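Local coordinates for protein NADPH-flavin oxidoreductase (Vibrio harveyi, PDB 1BKJ) that catalyses the NADPH-dependent reduction of FMN to FMNH2 as a homodimer and supplies the reduced flavin to luciferase for bioluminescence, at residues A[78-83]-A[143-148]; A[148-153]-A[230-235]. One frame throughout, in Å; residues are numbered along the deposited sequence.

In the fold
After several helices and strand 46-50, the chain lays down strand 75-82. It then runs through helices 84-89, 98-121 and 136-142 and strand 125-129 before the turn at 143-148 comes back beside that strand. Interaction 1 closes this loop. The turn leads into strand 149-158, which is antiparallel to 75-82 and its neighbour in the sheet, with N148 shared by both contacts. Interaction 2 closes later, when helix 228-234 near the C terminus packs on 148-153. The two loops follow one another and neither nests in the other. The contacts touch through V78 and V151, and K235 reaches P146 O. Together they tie two central strands, their entry turn and the C-terminal helix into one unit.

Interaction 1 of 2, residues A[78-83]-A[143-148]; sequences VFCIDY and LGLPEN
V78 and L143 meet tip to tip at one end of this contact, with V78 CG1 3.9 Å from L143 CD1. With CG1 anti to the backbone N (chi1 -172°), both V78 methyls face L143 CD1. Next along, L145 sets both its methyls against C80 SG; the closer is CD1, 3.8 Å from the sulfur. This is the tight apolar part, and all four residues are buried. The turn begins at G144, which has positive phi and sits in the Schellman motif at the end of helix 136-142. The looser side is at P146 and E147, partly exposed, whose side chains do not touch the strand. The backbones draw together toward N148. Here Y83 N donates to N148 O at 2.9 Å, fairly straight at 162°, with the donor tilted 27° from the carbonyl plane. N148 CB also sits 4.0 Å from Y83 CB, while the Y83 hydroxyl is hydrogen-bonded to L100 O. Y83 N-caps helix 84-89, so the backbone bond joins the loop end to the point where strand gives way to helix. L143 touches strand 46-50, the Y83 ring packs on I103 of helix 98-121, and Y181 of the second subunit covers L145 and P146.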
loop_
_atom_site.group_PDB
_atom_site.type_symbol
_atom_site.label_atom_id
_atom_site.label_comp_id
_atom_site.label_asym_id
_atom_site.label_seq_id
_atom_site.Cartn_x
_atom_site.Cartn_y
_atom_site.Cartn_z
ATOM N N VAL A 78 5.312 11.936 6.726
ATOM C CA VAL A 78 6.291 10.945 6.280
ATOM C C VAL A 78 5.876 9.583 6.845
ATOM O O VAL A 78 5.757 9.426 8.060
ATOM C CB VAL A 78 7.737 11.294 6.736
ATOM C CG1 VAL A 78 8.746 10.350 6.088
ATOM C CG2 VAL A 78 8.101 12.738 6.393
ATOM N N PHE A 79 5.649 8.617 5.950
ATOM C CA PHE A 79 5.224 7.270 6.325
ATOM C C PHE A 79 6.405 6.363 6.475
ATOM O O PHE A 79 7.217 6.232 5.560
ATOM C CB PHE A 79 4.245 6.719 5.301
ATOM C CG PHE A 79 2.902 7.368 5.359
ATOM C CD1 PHE A 79 2.696 8.656 4.816
ATOM C CD2 PHE A 79 1.843 6.726 6.016
ATOM C CE1 PHE A 79 1.440 9.304 4.939
ATOM C CE2 PHE A 79 0.588 7.353 6.148
ATOM C CZ PHE A 79 0.381 8.651 5.608
ATOM N N CYS A 80 6.464 5.715 7.630
ATOM C CA CYS A 80 7.572 4.849 7.987
ATOM C C CYS A 80 7.166 3.472 8.483
ATOM O O CYS A 80 6.141 3.324 9.158
ATOM C CB CYS A 80 8.384 5.493 9.134
ATOM S SG CYS A 80 8.921 7.197 8.910
ATOM N N ILE A 81 8.018 2.481 8.185
ATOM C CA ILE A 81 7.854 1.103 8.690
ATOM C C ILE A 81 8.336 1.232 10.143
ATOM O O ILE A 81 9.342 1.905 10.401
ATOM C CB ILE A 81 8.788 0.063 7.974
ATOM C CG1 ILE A 81 8.432 -0.060 6.493
ATOM C CG2 ILE A 81 8.683 -1.306 8.671
ATOM C CD1 ILE A 81 9.383 -0.899 5.679
ATOM N N ASP A 82 7.618 0.623 11.080
ATOM C CA ASP A 82 7.997 0.714 12.480
ATOM C C ASP A 82 7.806 -0.586 13.264
ATOM O O ASP A 82 6.683 -0.958 13.600
ATOM C CB ASP A 82 7.196 1.845 13.149
ATOM C CG ASP A 82 7.701 2.210 14.550
ATOM O OD1 ASP A 82 8.522 1.485 15.146
ATOM O OD2 ASP A 82 7.247 3.238 15.082
ATOM N N TYR A 83 8.920 -1.253 13.555
ATOM C CA TYR A 83 8.906 -2.453 14.392
ATOM C C TYR A 83 9.632 -2.133 15.702
ATOM O O TYR A 83 9.896 -3.026 16.509
ATOM C CB TYR A 83 9.523 -3.657 13.695
ATOM C CG TYR A 83 8.639 -4.246 12.622
ATOM C CD1 TYR A 83 7.626 -5.177 12.950
ATOM C CD2 TYR A 83 8.784 -3.859 11.271
ATOM C CE1 TYR A 83 6.773 -5.705 11.954
ATOM C CE2 TYR A 83 7.933 -4.374 10.263
ATOM C CZ TYR A 83 6.933 -5.290 10.610
ATOM O OH TYR A 83 6.068 -5.741 9.635
ATOM N N LEU A 143 15.026 12.772 10.807
ATOM C CA LEU A 143 13.819 12.450 11.563
ATOM C C LEU A 143 14.090 11.652 12.844
ATOM O O LEU A 143 13.170 11.410 13.630
ATOM C CB LEU A 143 12.799 11.734 10.664
ATOM C CG LEU A 143 12.318 12.518 9.430
ATOM C CD1 LEU A 143 11.346 11.694 8.638
ATOM C CD2 LEU A 143 11.687 13.851 9.815
ATOM N N GLY A 144 15.349 11.242 13.033
ATOM C CA GLY A 144 15.757 10.493 14.214
ATOM C C GLY A 144 15.140 9.113 14.352
ATOM O O GLY A 144 14.853 8.677 15.473
ATOM N N LEU A 145 14.923 8.445 13.212
ATOM C CA LEU A 145 14.328 7.109 13.187
ATOM C C LEU A 145 15.272 6.092 13.835
ATOM O O LEU A 145 16.443 6.020 13.486
ATOM C CB LEU A 145 13.958 6.686 11.753
ATOM C CG LEU A 145 12.987 7.546 10.926
ATOM C CD1 LEU A 145 12.649 6.814 9.627
ATOM C CD2 LEU A 145 11.704 7.894 11.696
ATOM N N PRO A 146 14.779 5.319 14.818
ATOM C CA PRO A 146 15.583 4.315 15.528
ATOM C C PRO A 146 15.798 3.018 14.735
ATOM O O PRO A 146 15.373 2.916 13.584
ATOM C CB PRO A 146 14.735 4.071 16.765
ATOM C CG PRO A 146 13.364 4.101 16.195
ATOM C CD PRO A 146 13.388 5.284 15.296
ATOM N N GLU A 147 16.413 2.016 15.370
ATOM C CA GLU A 147 16.611 0.704 14.738
ATOM C C GLU A 147 15.208 0.084 14.549
ATOM O O GLU A 147 14.285 0.430 15.285
ATOM C CB GLU A 147 17.480 -0.192 15.639
ATOM N N ASN A 148 15.051 -0.770 13.527
ATOM C CA ASN A 148 13.795 -1.471 13.166
ATOM C C ASN A 148 12.734 -0.548 12.557
ATOM O O ASN A 148 11.555 -0.881 12.476
ATOM C CB ASN A 148 13.215 -2.257 14.360
ATOM C CG ASN A 148 14.165 -3.313 14.898
ATOM O OD1 ASN A 148 14.967 -3.876 14.162
ATOM N ND2 ASN A 148 14.086 -3.570 16.200
#

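Interaction 2 of 2, residues A[148-153]-A[230-235]; sequences NSAVLF and PYLNSK
Y231 of helix 228-234 reaches A150 and V151 of strand 149-158, packing the C-terminal helix on the sheet of the nitroreductase-family alpha/beta fold. The short axes lie 8.7 Å apart at 147°, so the two run roughly antiparallel. One bump is the Y231 ring. Its CG is anti to the backbone N (chi1 164°), which carries the hydroxyl to the strand backbone. The V151 and Y231 side chains cross at about a right angle, and V151 CG1 comes 3.4 Å from Y231 OH. A150 CB fills the hollow between two helix side chains: it lies 3.8 Å from Y231 CE2 and 3.9 Å from L232 CD2. V151 N donates to Y231 OH at the ring edge, nearly straight, and the same hydroxyl is hydrogen-bonded to D140 OD2. Past the helix, the K235 chain bends at chi2, chi3 and chi4 and curls round the S149 carbonyl. Its ammonium group also meets D140 OD2 in a salt bridge and bonds to P146 O. These partners probably stabilise its charge. K235 O in turn accepts a bond from N148 N, just before the strand. The hook closes with K235 NZ 2.7 Å from S149 O, the donor tilted 35° from the carbonyl plane.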
loop_
_atom_site.group_PDB
_atom_site.type_symbol
_atom_site.label_atom_id
_atom_site.label_comp_id
_atom_site.label_asym_id
_atom_site.label_seq_id
_atom_site.Cartn_x
_atom_site.Cartn_y
_atom_site.Cartn_z
ATOM N N ASN A 148 15.051 -0.770 13.527
ATOM C CA ASN A 148 13.795 -1.471 13.166
ATOM C C ASN A 148 12.734 -0.548 12.557
ATOM O O ASN A 148 11.555 -0.881 12.476
ATOM C CB ASN A 148 13.215 -2.257 14.360
ATOM C CG ASN A 148 14.165 -3.313 14.898
ATOM O OD1 ASN A 148 14.967 -3.876 14.162
ATOM N ND2 ASN A 148 14.086 -3.570 16.200
ATOM N N SER A 149 13.209 0.573 12.029
ATOM C CA SER A 149 12.367 1.599 11.430
ATOM C C SER A 149 13.042 2.113 10.167
ATOM O O SER A 149 14.259 2.244 10.138
ATOM C CB SER A 149 12.211 2.749 12.438
ATOM O OG SER A 149 11.209 3.662 12.053
ATOM N N ALA A 150 12.253 2.438 9.141
ATOM C CA ALA A 150 12.784 2.957 7.868
ATOM C C ALA A 150 11.786 3.870 7.173
ATOM O O ALA A 150 10.589 3.687 7.324
ATOM C CB ALA A 150 13.153 1.817 6.937
ATOM N N VAL A 151 12.284 4.848 6.413
ATOM C CA VAL A 151 11.427 5.780 5.672
ATOM C C VAL A 151 11.004 5.145 4.349
ATOM O O VAL A 151 11.794 4.434 3.725
ATOM C CB VAL A 151 12.123 7.191 5.445
ATOM C CG1 VAL A 151 13.462 7.058 4.750
ATOM C CG2 VAL A 151 11.220 8.125 4.622
ATOM N N LEU A 152 9.740 5.345 3.974
ATOM C CA LEU A 152 9.205 4.833 2.725
ATOM C C LEU A 152 8.821 5.943 1.759
ATOM O O LEU A 152 9.260 5.942 0.617
ATOM C CB LEU A 152 8.023 3.905 2.966
ATOM C CG LEU A 152 8.319 2.512 3.517
ATOM C CD1 LEU A 152 7.016 1.775 3.569
ATOM C CD2 LEU A 152 9.326 1.737 2.651
ATOM N N PHE A 153 7.956 6.858 2.188
ATOM C CA PHE A 153 7.546 7.969 1.337
ATOM C C PHE A 153 6.933 9.079 2.170
ATOM O O PHE A 153 6.583 8.873 3.325
ATOM C CB PHE A 153 6.553 7.516 0.229
ATOM C CG PHE A 153 5.330 6.790 0.743
ATOM C CD1 PHE A 153 4.189 7.505 1.167
ATOM C CD2 PHE A 153 5.319 5.387 0.846
ATOM C CE1 PHE A 153 3.067 6.844 1.693
ATOM C CE2 PHE A 153 4.197 4.703 1.379
ATOM C CZ PHE A 153 3.068 5.434 1.804
ATOM N N PRO A 230 21.158 -1.817 1.189
ATOM C CA PRO A 230 22.096 -1.562 2.292
ATOM C C PRO A 230 21.469 -0.621 3.358
ATOM O O PRO A 230 21.718 -0.783 4.553
ATOM C CB PRO A 230 23.276 -0.890 1.589
ATOM C CG PRO A 230 23.316 -1.578 0.316
ATOM C CD PRO A 230 21.869 -1.636 -0.098
ATOM N N TYR A 231 20.619 0.315 2.914
ATOM C CA TYR A 231 19.915 1.225 3.832
ATOM C C TYR A 231 18.956 0.434 4.752
ATOM O O TYR A 231 18.934 0.681 5.952
ATOM C CB TYR A 231 19.139 2.329 3.086
ATOM C CG TYR A 231 18.104 3.046 3.959
ATOM C CD1 TYR A 231 18.507 3.856 5.051
ATOM C CD2 TYR A 231 16.711 2.852 3.747
ATOM C CE1 TYR A 231 17.542 4.445 5.921
ATOM C CE2 TYR A 231 15.744 3.445 4.609
ATOM C CZ TYR A 231 16.174 4.235 5.692
ATOM O OH TYR A 231 15.252 4.799 6.541
ATOM N N LEU A 232 18.116 -0.431 4.177
ATOM C CA LEU A 232 17.185 -1.241 4.961
ATOM C C LEU A 232 17.955 -2.123 5.946
ATOM O O LEU A 232 17.629 -2.132 7.130
ATOM C CB LEU A 232 16.287 -2.087 4.048
ATOM C CG LEU A 232 15.188 -1.375 3.230
ATOM C CD1 LEU A 232 14.493 -2.365 2.312
ATOM C CD2 LEU A 232 14.163 -0.684 4.140
ATOM N N ASN A 233 19.039 -2.751 5.474
ATOM C CA ASN A 233 19.900 -3.612 6.297
ATOM C C ASN A 233 20.566 -2.860 7.451
ATOM O O ASN A 233 20.726 -3.431 8.526
ATOM C CB ASN A 233 20.987 -4.295 5.453
ATOM C CG ASN A 233 20.437 -5.312 4.457
ATOM O OD1 ASN A 233 21.172 -5.765 3.583
ATOM N ND2 ASN A 233 19.162 -5.665 4.572
ATOM N N SER A 234 20.925 -1.584 7.233
ATOM C CA SER A 234 21.553 -0.723 8.256
ATOM C C SER A 234 20.577 -0.391 9.399
ATOM O O SER A 234 21.002 -0.053 10.507
ATOM C CB SER A 234 22.110 0.583 7.648
ATOM O OG SER A 234 21.097 1.554 7.385
ATOM N N LYS A 235 19.276 -0.489 9.113
ATOM C CA LYS A 235 18.234 -0.253 10.111
ATOM C C LYS A 235 17.746 -1.582 10.704
ATOM O O LYS A 235 16.850 -1.612 11.547
ATOM C CB LYS A 235 17.062 0.550 9.521
ATOM C CG LYS A 235 17.412 1.942 8.913
ATOM C CD LYS A 235 18.284 2.876 9.796
ATOM C CE LYS A 235 17.691 3.256 11.167
ATOM N NZ LYS A 235 16.308 3.773 11.083
#